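Local coordinates for protein alanine racemase (Corynebacterium glutamicum, PDB 2DY3) that belongs to the alanine racemase family and binds pyridoxal-5'-phosphate at a TIM-barrel domain that is joined to a separate C-terminal domain, at residues P192-C197 with H209-R214; F156-C161 with V196-A201; A54-V59 with S74-C79; L98-P103 with V119-D124; Q135-V140 with R178-L183. All coordinates share one frame; numbering follows the deposited sequence.

Contact 1 (P192-C197 with H209-R214). With PLP (pyridoxal-5'-phosphate), chain F.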
# COMPACT_ATOMS: atom_id res chain seq x y z
N PRO B 192 19.57 4.11 32.49
CA PRO B 192 20.67 4.89 31.92
C PRO B 192 20.35 5.71 30.68
O PRO B 192 20.80 6.85 30.54
CB PRO B 192 21.73 3.83 31.61
CG PRO B 192 21.40 2.73 32.54
CD PRO B 192 19.91 2.68 32.53
N VAL B 193 19.58 5.13 29.76
CA VAL B 193 19.26 5.82 28.52
C VAL B 193 17.76 5.94 28.29
O VAL B 193 17.06 4.95 28.05
CB VAL B 193 19.91 5.08 27.33
CG1 VAL B 193 19.66 5.82 26.03
CG2 VAL B 193 21.41 4.94 27.59
N ASN B 194 17.27 7.17 28.36
CA ASN B 194 15.85 7.43 28.18
C ASN B 194 15.62 8.35 26.99
O ASN B 194 16.52 9.09 26.59
CB ASN B 194 15.27 8.06 29.45
CG ASN B 194 15.58 7.25 30.70
OD1 ASN B 194 15.23 6.07 30.80
ND2 ASN B 194 16.26 7.87 31.67
N HIS B 195 14.42 8.28 26.42
CA HIS B 195 14.07 9.10 25.27
C HIS B 195 12.58 9.35 25.12
O HIS B 195 11.76 8.53 25.52
CB HIS B 195 14.63 8.46 23.99
CG HIS B 195 14.46 6.98 23.92
ND1 HIS B 195 13.49 6.37 23.17
CD2 HIS B 195 15.19 5.97 24.47
CE1 HIS B 195 13.62 5.06 23.24
NE2 HIS B 195 14.64 4.79 24.03
N VAL B 196 12.24 10.51 24.56
CA VAL B 196 10.85 10.89 24.35
C VAL B 196 10.66 11.64 23.04
O VAL B 196 9.57 11.67 22.48
CB VAL B 196 10.34 11.81 25.49
CG1 VAL B 196 10.47 11.11 26.84
CG2 VAL B 196 11.13 13.12 25.49
N CYS B 197 11.74 12.23 22.53
CA CYS B 197 11.69 13.04 21.31
C CYS B 197 11.55 12.39 19.93
O CYS B 197 12.42 11.66 19.48
CB CYS B 197 12.90 13.98 21.28
SG CYS B 197 12.75 15.40 22.40
N HIS B 209 15.97 16.44 25.02
CA HIS B 209 16.84 15.46 24.38
C HIS B 209 17.18 14.26 25.26
O HIS B 209 17.33 13.14 24.77
CB HIS B 209 18.14 16.12 23.92
CG HIS B 209 17.98 17.01 22.74
ND1 HIS B 209 16.77 17.19 22.10
CD2 HIS B 209 18.87 17.77 22.06
CE1 HIS B 209 16.92 18.02 21.08
NE2 HIS B 209 18.19 18.38 21.04
N MET B 210 17.30 14.48 26.57
CA MET B 210 17.63 13.41 27.49
C MET B 210 18.89 12.71 26.98
O MET B 210 19.78 13.37 26.46
CB MET B 210 16.47 12.42 27.58
CG MET B 210 15.17 13.10 27.98
SD MET B 210 13.87 11.94 28.38
CE MET B 210 14.30 11.54 30.08
N GLU B 211 18.98 11.39 27.12
CA GLU B 211 20.17 10.68 26.66
C GLU B 211 20.07 10.25 25.20
O GLU B 211 21.07 9.93 24.56
CB GLU B 211 20.44 9.44 27.51
CG GLU B 211 20.77 9.68 28.97
CD GLU B 211 19.54 9.97 29.82
OE1 GLU B 211 18.43 9.60 29.39
OE2 GLU B 211 19.69 10.54 30.92
N MET B 212 18.85 10.25 24.67
CA MET B 212 18.65 9.82 23.29
C MET B 212 17.39 10.42 22.70
O MET B 212 16.41 10.66 23.41
CB MET B 212 18.58 8.28 23.25
CG MET B 212 18.53 7.65 21.85
SD MET B 212 18.54 5.82 21.93
CE MET B 212 20.24 5.48 21.59
N VAL B 213 17.43 10.68 21.39
CA VAL B 213 16.29 11.22 20.66
C VAL B 213 15.99 10.20 19.56
O VAL B 213 16.90 9.53 19.08
CB VAL B 213 16.62 12.60 20.04
CG1 VAL B 213 17.03 13.58 21.14
CG2 VAL B 213 17.75 12.46 19.02
N ARG B 214 14.73 10.07 19.17
CA ARG B 214 14.38 9.11 18.14
C ARG B 214 13.50 9.66 17.04
O ARG B 214 12.30 9.38 16.98
CB ARG B 214 13.70 7.87 18.75
CG ARG B 214 12.51 8.15 19.62
CD ARG B 214 11.72 6.87 19.88
NE ARG B 214 10.65 7.06 20.87
CZ ARG B 214 9.77 8.06 20.86
NH1 ARG B 214 9.81 8.99 19.91
NH2 ARG B 214 8.82 8.11 21.78
N1 PLP F . 8.90 6.80 18.25
C2 PLP F . 7.83 5.90 18.15
C2A PLP F . 7.45 5.06 19.37
C3 PLP F . 7.14 5.79 16.93
O3 PLP F . 6.08 4.91 16.81
C4 PLP F . 7.53 6.60 15.81
C4A PLP F . 6.79 6.55 14.46
C5 PLP F . 8.63 7.52 15.98
C6 PLP F . 9.29 7.60 17.19
C5A PLP F . 9.09 8.42 14.87
O4P PLP F . 8.33 9.62 14.84
P PLP F . 8.52 10.84 13.79
O1P PLP F . 8.45 10.32 12.44
O2P PLP F . 7.39 11.71 14.14
O3P PLP F . 9.86 11.38 14.14
O HOH W 1 17.58 10.17 32.78
O HOH W 2 14.45 12.54 24.03
O HOH W 3 7.42 11.30 20.97

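Contact 2 (F156-C161 with V196-A201). With PLP (pyridoxal-5'-phosphate), chain F.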
# COMPACT_ATOMS: atom_id res chain seq x y z
N PHE B 156 10.98 5.09 27.91
CA PHE B 156 10.65 6.08 26.91
C PHE B 156 9.15 6.24 26.83
O PHE B 156 8.40 5.37 27.28
CB PHE B 156 11.18 5.65 25.53
CG PHE B 156 10.48 4.45 24.96
CD1 PHE B 156 10.64 3.20 25.52
CD2 PHE B 156 9.64 4.59 23.87
CE1 PHE B 156 9.98 2.10 25.00
CE2 PHE B 156 8.97 3.49 23.34
CZ PHE B 156 9.14 2.25 23.91
N THR B 157 8.71 7.36 26.29
CA THR B 157 7.30 7.59 26.11
C THR B 157 7.20 8.23 24.74
O THR B 157 8.17 8.77 24.22
CB THR B 157 6.71 8.53 27.19
OG1 THR B 157 5.29 8.35 27.26
CG2 THR B 157 7.02 9.99 26.87
N HIS B 158 6.03 8.13 24.13
CA HIS B 158 5.88 8.70 22.82
C HIS B 158 5.03 9.94 22.93
O HIS B 158 3.82 9.85 23.13
CB HIS B 158 5.23 7.67 21.89
CG HIS B 158 5.21 8.08 20.45
ND1 HIS B 158 6.31 8.63 19.81
CD2 HIS B 158 4.24 7.99 19.51
CE1 HIS B 158 6.01 8.85 18.54
NE2 HIS B 158 4.76 8.47 18.33
N LEU B 159 5.66 11.10 22.88
CA LEU B 159 4.88 12.31 22.94
C LEU B 159 3.93 12.18 21.78
O LEU B 159 4.34 12.44 20.65
CB LEU B 159 5.72 13.55 22.69
CG LEU B 159 6.56 14.09 23.83
CD1 LEU B 159 5.64 14.14 25.03
CD2 LEU B 159 7.76 13.21 24.10
N ALA B 160 2.69 11.76 22.01
CA ALA B 160 1.72 11.68 20.91
C ALA B 160 1.96 13.04 20.30
O ALA B 160 2.39 13.94 21.03
CB ALA B 160 0.28 11.61 21.46
N CYS B 161 1.71 13.24 19.01
CA CYS B 161 1.98 14.56 18.46
C CYS B 161 1.03 15.69 18.77
O CYS B 161 0.03 15.92 18.09
CB CYS B 161 2.20 14.50 16.96
SG CYS B 161 3.96 14.55 16.68
N VAL B 196 12.24 10.51 24.56
CA VAL B 196 10.85 10.89 24.35
C VAL B 196 10.66 11.64 23.04
O VAL B 196 9.57 11.67 22.48
CB VAL B 196 10.34 11.81 25.49
CG1 VAL B 196 10.47 11.11 26.84
CG2 VAL B 196 11.13 13.12 25.49
N CYS B 197 11.74 12.23 22.53
CA CYS B 197 11.69 13.04 21.31
C CYS B 197 11.55 12.39 19.93
O CYS B 197 12.42 11.66 19.48
CB CYS B 197 12.90 13.98 21.28
SG CYS B 197 12.75 15.40 22.40
N ASN B 198 10.43 12.70 19.27
CA ASN B 198 10.19 12.23 17.91
C ASN B 198 10.60 13.46 17.08
O ASN B 198 11.04 14.45 17.67
CB ASN B 198 8.70 11.90 17.72
CG ASN B 198 7.79 13.07 18.01
OD1 ASN B 198 8.21 14.07 18.60
ND2 ASN B 198 6.54 12.95 17.61
N SER B 199 10.46 13.43 15.76
CA SER B 199 10.88 14.57 14.94
C SER B 199 10.37 15.95 15.36
O SER B 199 11.16 16.88 15.52
CB SER B 199 10.52 14.33 13.47
OG SER B 199 11.35 13.34 12.90
N PRO B 200 9.05 16.11 15.55
CA PRO B 200 8.53 17.42 15.95
C PRO B 200 9.12 17.96 17.24
O PRO B 200 9.57 19.10 17.29
CB PRO B 200 7.02 17.18 16.03
CG PRO B 200 6.92 15.73 16.32
CD PRO B 200 7.96 15.13 15.43
N ALA B 201 9.14 17.14 18.29
CA ALA B 201 9.70 17.55 19.57
C ALA B 201 11.20 17.81 19.47
O ALA B 201 11.70 18.82 19.98
CB ALA B 201 9.43 16.47 20.62
N1 PLP F . 8.90 6.80 18.25
C2 PLP F . 7.83 5.90 18.15
C2A PLP F . 7.45 5.06 19.37
C3 PLP F . 7.14 5.79 16.93
O3 PLP F . 6.08 4.91 16.81
C4 PLP F . 7.53 6.60 15.81
C4A PLP F . 6.79 6.55 14.46
C5 PLP F . 8.63 7.52 15.98
C6 PLP F . 9.29 7.60 17.19
C5A PLP F . 9.09 8.42 14.87
O4P PLP F . 8.33 9.62 14.84
P PLP F . 8.52 10.84 13.79
O1P PLP F . 8.45 10.32 12.44
O2P PLP F . 7.39 11.71 14.14
O3P PLP F . 9.86 11.38 14.14
O HOH W 3 7.42 11.30 20.97

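Contact 3 (A54-V59 with S74-C79)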
# COMPACT_ATOMS: atom_id res chain seq x y z
N ALA B 54 24.13 7.30 13.07
CA ALA B 54 23.08 6.70 13.89
C ALA B 54 23.67 5.82 14.99
O ALA B 54 24.51 4.96 14.74
CB ALA B 54 22.13 5.87 13.02
N ASP B 55 23.21 6.05 16.22
CA ASP B 55 23.67 5.28 17.37
C ASP B 55 22.78 4.07 17.60
O ASP B 55 23.18 3.10 18.24
CB ASP B 55 23.64 6.16 18.62
CG ASP B 55 24.60 7.32 18.52
OD1 ASP B 55 25.82 7.07 18.52
OD2 ASP B 55 24.14 8.48 18.44
N ALA B 56 21.58 4.13 17.05
CA ALA B 56 20.62 3.04 17.21
C ALA B 56 19.48 3.18 16.21
O ALA B 56 19.40 4.16 15.48
CB ALA B 56 20.08 3.06 18.64
N PHE B 57 18.61 2.17 16.19
CA PHE B 57 17.47 2.17 15.29
C PHE B 57 16.21 1.74 16.03
O PHE B 57 16.25 0.91 16.94
CB PHE B 57 17.71 1.21 14.12
CG PHE B 57 18.73 1.70 13.13
CD1 PHE B 57 18.36 2.57 12.11
CD2 PHE B 57 20.06 1.32 13.24
CE1 PHE B 57 19.31 3.05 11.21
CE2 PHE B 57 21.01 1.80 12.35
CZ PHE B 57 20.63 2.66 11.33
N GLY B 58 15.08 2.33 15.64
CA GLY B 58 13.83 1.99 16.26
C GLY B 58 12.84 1.49 15.23
O GLY B 58 12.72 2.08 14.14
N VAL B 59 12.15 0.39 15.54
CA VAL B 59 11.14 -0.14 14.63
C VAL B 59 9.94 -0.55 15.45
O VAL B 59 10.00 -0.61 16.69
CB VAL B 59 11.62 -1.38 13.82
CG1 VAL B 59 12.68 -0.98 12.82
CG2 VAL B 59 12.13 -2.47 14.77
N SER B 74 24.40 -3.40 12.99
CA SER B 74 24.97 -3.89 14.24
C SER B 74 24.70 -2.93 15.39
O SER B 74 25.06 -3.20 16.53
CB SER B 74 26.48 -4.10 14.08
OG SER B 74 27.13 -2.90 13.69
N GLN B 75 24.06 -1.81 15.10
CA GLN B 75 23.74 -0.85 16.15
C GLN B 75 22.60 -1.36 17.04
O GLN B 75 21.91 -2.33 16.70
CB GLN B 75 23.30 0.50 15.56
CG GLN B 75 24.40 1.37 14.96
CD GLN B 75 25.06 0.74 13.74
OE1 GLN B 75 24.41 0.05 12.96
NE2 GLN B 75 26.35 1.00 13.57
N GLU B 76 22.42 -0.70 18.18
CA GLU B 76 21.36 -1.01 19.12
C GLU B 76 20.03 -0.90 18.35
O GLU B 76 19.83 0.04 17.58
CB GLU B 76 21.40 0.02 20.24
CG GLU B 76 20.36 -0.12 21.32
CD GLU B 76 20.46 0.99 22.35
OE1 GLU B 76 21.60 1.27 22.80
OE2 GLU B 76 19.43 1.59 22.71
N VAL B 77 19.13 -1.87 18.54
CA VAL B 77 17.84 -1.87 17.87
C VAL B 77 16.69 -2.04 18.87
O VAL B 77 16.72 -2.95 19.70
CB VAL B 77 17.75 -3.01 16.82
CG1 VAL B 77 16.32 -3.08 16.24
CG2 VAL B 77 18.74 -2.76 15.68
N LEU B 78 15.69 -1.17 18.79
CA LEU B 78 14.54 -1.22 19.69
C LEU B 78 13.25 -1.52 18.93
O LEU B 78 12.99 -0.96 17.87
CB LEU B 78 14.38 0.11 20.44
CG LEU B 78 13.18 0.25 21.39
CD1 LEU B 78 13.22 -0.79 22.50
CD2 LEU B 78 13.19 1.65 21.97
N CYS B 79 12.44 -2.42 19.49
CA CYS B 79 11.18 -2.84 18.90
C CYS B 79 10.07 -2.59 19.94
O CYS B 79 10.20 -2.98 21.10
CB CYS B 79 11.32 -4.33 18.52
SG CYS B 79 9.87 -5.35 18.53
O HOH W 4 24.54 0.81 19.15

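Contact 4 (L98-P103 with V119-D124)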
# COMPACT_ATOMS: atom_id res chain seq x y z
N LEU B 98 13.65 -5.16 23.51
CA LEU B 98 12.20 -5.23 23.49
C LEU B 98 11.62 -4.24 24.48
O LEU B 98 12.10 -4.12 25.61
CB LEU B 98 11.72 -6.63 23.86
CG LEU B 98 12.06 -7.78 22.91
CD1 LEU B 98 11.59 -9.09 23.52
CD2 LEU B 98 11.41 -7.53 21.55
N ALA B 99 10.58 -3.53 24.07
CA ALA B 99 9.92 -2.58 24.95
C ALA B 99 8.93 -3.33 25.85
O ALA B 99 8.26 -4.26 25.41
CB ALA B 99 9.16 -1.54 24.13
N VAL B 100 8.86 -2.92 27.11
CA VAL B 100 7.90 -3.51 28.04
C VAL B 100 6.69 -2.59 27.89
O VAL B 100 6.73 -1.45 28.36
CB VAL B 100 8.41 -3.46 29.50
CG1 VAL B 100 7.45 -4.21 30.41
CG2 VAL B 100 9.81 -4.06 29.58
N ILE B 101 5.63 -3.06 27.25
CA ILE B 101 4.45 -2.22 27.04
C ILE B 101 3.24 -2.52 27.92
O ILE B 101 2.27 -1.77 27.92
CB ILE B 101 4.01 -2.25 25.55
CG1 ILE B 101 3.34 -3.58 25.21
CG2 ILE B 101 5.22 -2.04 24.64
CD1 ILE B 101 2.76 -3.62 23.81
N SER B 102 3.31 -3.61 28.68
CA SER B 102 2.23 -3.99 29.59
C SER B 102 2.80 -4.98 30.59
O SER B 102 3.85 -5.58 30.35
CB SER B 102 1.07 -4.65 28.85
OG SER B 102 1.31 -6.03 28.66
N PRO B 103 2.12 -5.15 31.74
CA PRO B 103 2.57 -6.09 32.77
C PRO B 103 2.76 -7.49 32.22
O PRO B 103 3.69 -8.20 32.62
CB PRO B 103 1.44 -6.02 33.81
CG PRO B 103 0.98 -4.57 33.69
CD PRO B 103 0.95 -4.37 32.19
N VAL B 119 15.83 -4.62 27.75
CA VAL B 119 14.48 -4.12 27.62
C VAL B 119 14.41 -2.61 27.87
O VAL B 119 15.28 -2.03 28.52
CB VAL B 119 13.50 -4.81 28.61
CG1 VAL B 119 13.49 -6.31 28.39
CG2 VAL B 119 13.89 -4.48 30.04
N SER B 120 13.37 -1.99 27.33
CA SER B 120 13.15 -0.56 27.52
C SER B 120 11.69 -0.46 27.92
O SER B 120 10.82 -0.98 27.23
CB SER B 120 13.42 0.21 26.23
OG SER B 120 13.16 1.59 26.41
N ILE B 121 11.42 0.20 29.04
CA ILE B 121 10.04 0.31 29.50
C ILE B 121 9.27 1.40 28.77
O ILE B 121 9.63 2.57 28.84
CB ILE B 121 9.96 0.60 31.01
CG1 ILE B 121 10.85 -0.37 31.79
CG2 ILE B 121 8.53 0.43 31.48
CD1 ILE B 121 10.94 -0.05 33.28
N LYS B 122 8.22 1.01 28.06
CA LYS B 122 7.38 1.97 27.36
C LYS B 122 6.41 2.50 28.41
O LYS B 122 5.66 1.72 29.02
CB LYS B 122 6.61 1.32 26.21
CG LYS B 122 5.64 2.27 25.54
CD LYS B 122 5.03 1.66 24.28
CE LYS B 122 3.90 2.52 23.75
NZ LYS B 122 4.36 3.87 23.38
N ILE B 123 6.43 3.80 28.62
CA ILE B 123 5.57 4.42 29.62
C ILE B 123 4.33 5.10 29.05
O ILE B 123 4.42 5.91 28.13
CB ILE B 123 6.34 5.49 30.43
CG1 ILE B 123 7.47 4.83 31.22
CG2 ILE B 123 5.37 6.23 31.36
CD1 ILE B 123 6.99 3.80 32.23
N ASP B 124 3.17 4.75 29.59
CA ASP B 124 1.92 5.38 29.16
C ASP B 124 1.93 6.67 29.98
O ASP B 124 1.59 6.66 31.16
CB ASP B 124 0.71 4.52 29.54
CG ASP B 124 -0.62 5.23 29.28
OD1 ASP B 124 -0.63 6.47 29.14
OD2 ASP B 124 -1.66 4.54 29.21

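Contact 5 (Q135-V140 with R178-L183)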
# COMPACT_ATOMS: atom_id res chain seq x y z
N GLN B 135 -0.69 3.30 37.42
CA GLN B 135 -1.12 2.31 38.40
C GLN B 135 -0.32 1.01 38.33
O GLN B 135 -0.27 0.25 39.31
CB GLN B 135 -2.61 1.99 38.23
CG GLN B 135 -3.54 3.18 38.44
CD GLN B 135 -3.38 3.82 39.82
OE1 GLN B 135 -2.36 4.43 40.12
NE2 GLN B 135 -4.40 3.66 40.66
N GLU B 136 0.30 0.75 37.19
CA GLU B 136 1.08 -0.47 37.00
C GLU B 136 2.59 -0.29 37.21
O GLU B 136 3.31 -1.27 37.38
CB GLU B 136 0.85 -1.02 35.58
CG GLU B 136 -0.60 -0.99 35.11
CD GLU B 136 -0.78 -1.39 33.65
OE1 GLU B 136 -0.10 -0.80 32.78
OE2 GLU B 136 -1.60 -2.28 33.37
N TRP B 137 3.06 0.95 37.19
CA TRP B 137 4.49 1.23 37.35
C TRP B 137 5.14 0.51 38.53
O TRP B 137 6.16 -0.16 38.37
CB TRP B 137 4.74 2.74 37.50
CG TRP B 137 4.32 3.54 36.32
CD1 TRP B 137 4.07 3.08 35.06
CD2 TRP B 137 4.14 4.96 36.28
NE1 TRP B 137 3.75 4.13 34.23
CE2 TRP B 137 3.78 5.30 34.95
CE3 TRP B 137 4.25 5.99 37.23
CZ2 TRP B 137 3.53 6.61 34.55
CZ3 TRP B 137 4.00 7.29 36.83
CH2 TRP B 137 3.65 7.59 35.50
N GLU B 138 4.54 0.64 39.71
CA GLU B 138 5.05 0.01 40.91
C GLU B 138 5.37 -1.47 40.72
O GLU B 138 6.50 -1.91 40.94
CB GLU B 138 4.05 0.15 42.06
CG GLU B 138 3.94 1.55 42.63
CD GLU B 138 5.19 1.99 43.35
OE1 GLU B 138 5.19 3.10 43.93
OE2 GLU B 138 6.18 1.24 43.33
N GLY B 139 4.35 -2.23 40.34
CA GLY B 139 4.51 -3.66 40.14
C GLY B 139 5.55 -4.03 39.10
O GLY B 139 6.40 -4.88 39.34
N VAL B 140 5.47 -3.38 37.94
CA VAL B 140 6.40 -3.64 36.84
C VAL B 140 7.86 -3.34 37.18
O VAL B 140 8.75 -4.14 36.88
CB VAL B 140 6.01 -2.85 35.57
CG1 VAL B 140 7.12 -2.95 34.54
CG2 VAL B 140 4.69 -3.39 35.00
N ARG B 178 8.64 11.76 34.11
CA ARG B 178 9.68 11.95 35.12
C ARG B 178 9.28 11.34 36.45
O ARG B 178 10.12 10.96 37.25
CB ARG B 178 9.97 13.44 35.28
CG ARG B 178 10.68 14.02 34.07
CD ARG B 178 10.84 15.53 34.13
NE ARG B 178 11.60 16.00 32.98
CZ ARG B 178 11.78 17.28 32.67
NH1 ARG B 178 11.25 18.23 33.44
NH2 ARG B 178 12.50 17.61 31.61
N ARG B 179 7.97 11.25 36.68
CA ARG B 179 7.46 10.66 37.90
C ARG B 179 7.74 9.16 37.84
O ARG B 179 8.13 8.54 38.83
CB ARG B 179 5.95 10.93 37.99
CG ARG B 179 5.26 10.39 39.22
CD ARG B 179 3.96 11.15 39.47
NE ARG B 179 3.03 11.05 38.35
CZ ARG B 179 2.36 12.08 37.84
NH1 ARG B 179 2.51 13.29 38.35
NH2 ARG B 179 1.53 11.89 36.82
N ALA B 180 7.57 8.59 36.65
CA ALA B 180 7.82 7.17 36.43
C ALA B 180 9.31 6.85 36.56
O ALA B 180 9.69 5.86 37.20
CB ALA B 180 7.31 6.77 35.05
N LEU B 181 10.15 7.68 35.96
CA LEU B 181 11.59 7.47 36.00
C LEU B 181 12.14 7.52 37.42
O LEU B 181 13.01 6.72 37.79
CB LEU B 181 12.29 8.52 35.12
CG LEU B 181 13.81 8.40 34.96
CD1 LEU B 181 14.18 7.02 34.43
CD2 LEU B 181 14.30 9.47 34.00
N ALA B 182 11.62 8.44 38.23
CA ALA B 182 12.06 8.56 39.61
C ALA B 182 11.64 7.32 40.40
O ALA B 182 12.40 6.81 41.23
CB ALA B 182 11.48 9.82 40.25
N LEU B 183 10.43 6.84 40.14
CA LEU B 183 9.90 5.67 40.82
C LEU B 183 10.72 4.43 40.43
O LEU B 183 10.98 3.56 41.25
CB LEU B 183 8.44 5.46 40.42
CG LEU B 183 7.46 4.82 41.41
CD1 LEU B 183 6.26 4.29 40.63
CD2 LEU B 183 8.12 3.69 42.17

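Contact 1 (P192-C197 with H209-R214)
Arg214 and Cys197 are joined by their backbones, with Arg214 N 2.8 Å from Cys197 O. The bond lies in the wall of the TIM barrel. The segment 192-197, extended at 193-195, sits beside strand 212-213, and Val193 also bonds by its backbone to Thr153. It thus bridges the gap between strands 150-156 and 212-213. The Arg214 side chain leaves this wall toward PLP. Its CB is 4.1 Å from Cys197 O, and CG comes to 3.5 Å from the same oxygen. With CG between the backbone N and the carbonyl carbon (chi1 54°) and the chain extended to NE, the guanidinium is carried past Cys197 O to PLP. CD passes PLP N1 at 3.3 Å. NE lies at the edge of the His195 ring, 3.7 Å from ND1, with the ring and guanidinium planes 85° apart. The guanidinium sets one face to PLP N1 and the other to Val196 C. Its NH1 is 2.9 Å from PLP N1. An arginine at the pyridine nitrogen is characteristic of alanine racemases, and its charge would probably disfavour a proton there. At the far end, Asn194 N donates to Glu211 OE1 on the anti side of the carboxylate, 33° out of its plane. Asn194 OD1 is held by Met155 N. Water 1 accepts from Asn194 ND2 and donates to Glu211 OE2 at 2.8 Å.

Contact 2 (F156-C161 with V196-A201)
Val196 meets Thr157 by backbone and side chain alike. Val196 CA lies 3.4 Å from Thr157 O, a CA-H...O contact, and its CG1 lies 3.6 Å from Thr157 CG2. The Thr157 hydroxyl bonds elsewhere, to Ser125 and Ile123. Val196 CB and CG2 also press on Leu159 CD2, but that methyl sits too close to Val196 O in the model, so its exact place is doubtful. Water 3 donates to both Val196 O and Leu159 O, the latter at 3.3 Å, and so ties the two backbones together. Asn198 follows as the N-cap of helix 199-202. Its CG stands between the backbone N and the carbonyl carbon (chi1 58°), which brings OD1 back over the first turn. There Asn198 OD1 accepts from Ala201 N at 3.2 Å, with the donor tilted 33° from the carbonyl plane. Its CB lies beside the His158 ring, and one face of that ring is turned to PLP C2, which sits 3.4 Å above the ring plane. Ser199 holds the phosphate twice: Ser199 N is 2.7 Å and Ser199 OG 2.8 Å from PLP O3P. Pro200 places CD near PLP O2P and its CG near the poorly ordered Cys161 SG. The carbonyl of Cys161 is bonded by Arg301 of the second subunit. The capped helix start therefore offers its N-H to the phosphate, and its partial positive end would probably favour the anion, while His158 packs against the pyridine ring.

Contact 3 (A54-V59 with S74-C79)
Phe57 turns the edge of its ring to the amide of Gln75. Gln75 OE1 lies near the ring plane, 3.9 Å from Phe57 CE2, and the two planes stand 74° apart. With CG anti to its carbonyl carbon, Gln75 CG comes to 3.6 Å from Ala54 O. The bend at chi2 (65°) then brings OE1 to the ring edge. Phe57 shares its face of the sheet with Val59, Val77 and Cys79. Across the strands these side chains touch lightly: Val59 CG2 is 4.3 Å from Cys79 CB. Helices 42-50 and 62-70 cover them, with Ile49 and Ala50 against Phe57 and Ala65 against Val59. The other face carries Ala56, Glu76 and Leu78. Ala56 CB meets Glu76 CB side to side at 3.7 Å. Beyond CB, Glu76 runs extended, and its carboxylate makes a salt bridge to Arg118. Leu78 points into the barrel, where it touches Met30 and His195. The backbones hold both sets in register. Phe57 N bonds to Glu76 O, Leu78 N to Phe57 O and Val59 N to Leu78 O. The last of these is 2.8 Å long and nearly straight, with 170° at the hydrogen. Water 4 extends the pairing by linking Asp55 O to Glu76 N where the backbones part. Two parallel neighbouring strands joined through helix 62-70 form a beta-alpha-beta crossover, the repeating unit of a TIM barrel.

Contact 4 (L98-P103 with V119-D124)
Leu98, Ala99 and Val100 pair in parallel with Val119, Ser120 and Ile121, the strand axes 4.2 Å apart and turned by 38°. Three backbone bonds alternate along them. Ser120 N reaches Leu98 O at 3.0 Å, Val100 N reaches Ser120 O at 2.8 Å, and Lys122 N reaches Val100 O at 2.9 Å. Val100 carries the apolar side. Its CG2 is anti to the carbonyl carbon while CG1 is anti to the backbone N (-174°), and this sets CG2 against Val119 CB at 3.9 Å. Ile121 CG2 comes to 4.4 Å from Val100 CB. Leu109 of helix 103-110 packs on both Val100 and Val119, and Phe141 and Leu144 of helix 134-146 pack on Ile121. Strand 97-100, helix 103-110 and strand 117-122 make one beta-alpha-beta unit of the TIM barrel, with these side chains on the helix-covered outside. Ala99 and Ser120 share the other face, where the Phe156 ring touches both. Where strand 97-100 ends, Ile101 CG2 lies across the methylenes of Lys122, 3.7 Å from CD. The lysine chain is extended to CE and turns only at its last torsion (61°). The nearest atoms of its side chain and the bound PLP are about 5 Å apart. Farther on, Asp124 OD2 makes a salt bridge to Lys246 of the second subunit.

Contact 5 (Q135-V140 with R178-L183)
Trp137 receives the methyl of Ala180 over the face of its indole, a CH-pi contact. Ala180 CB is 3.5 Å from the centroid of the six-membered ring and only 1° off its normal. The methyl is therefore almost equally far from all six ring carbons. Two further apolar contacts lie at the ring edge. Arg179 CG sits there, 4.1 Å from Trp137 CZ3. One turn on from Arg179, Leu183 CD1 lies 3.8 Å from Trp137 CB, also near the ring plane. The two helices, 134-146 and 169-186, belong to the outer layer of the TIM barrel. Over these turns their axes run nearly parallel, 10.3 Å apart and crossing at -21°. The tryptophan spans that gap, and on its way also packs on Ile123 just past strand 117-122. Ala180 touches Met155 of strand 150-156. The polar groups meet no hydrogen-bonding partner across the contact. Glu138 bends at chi2 (-67°) and lays its carboxylate across the end of Leu183 at about a right angle, with OE2 3.3 Å from Leu183 CD2. That oxygen is hydrogen-bonded to His187, farther along the chain. Arg179 turns at chi3, and its NH2 forms a salt bridge with Glu134, one turn before Glu138 on the other helix. Trp137 NE1 donates to Val132 O.

How the contacts relate
Contacts 3 and 4 are buried parallel strand pairs of one barrel sheet, and Cys79 O probably bonds Ala99 N where they adjoin. Backbone bonds dominate both. Contact 2 is buried too, while contacts 1 and 5 are partly buried. Contact 5 lies farthest out, about 28 Å from the chain centre to its own, and relies on ring and methyl packing without a bond across. It still touches contact 4, where Trp137 meets Ile123. Contacts 1 and 2 share Val196, Cys197 and water 3. Both reach PLP, contact 1 at its pyridine nitrogen and contact 2 at its phosphate and, through His158, at its ring. His195 of contact 1 also packs on Leu78 of contact 3. Only contacts 2 and 4 touch the second subunit.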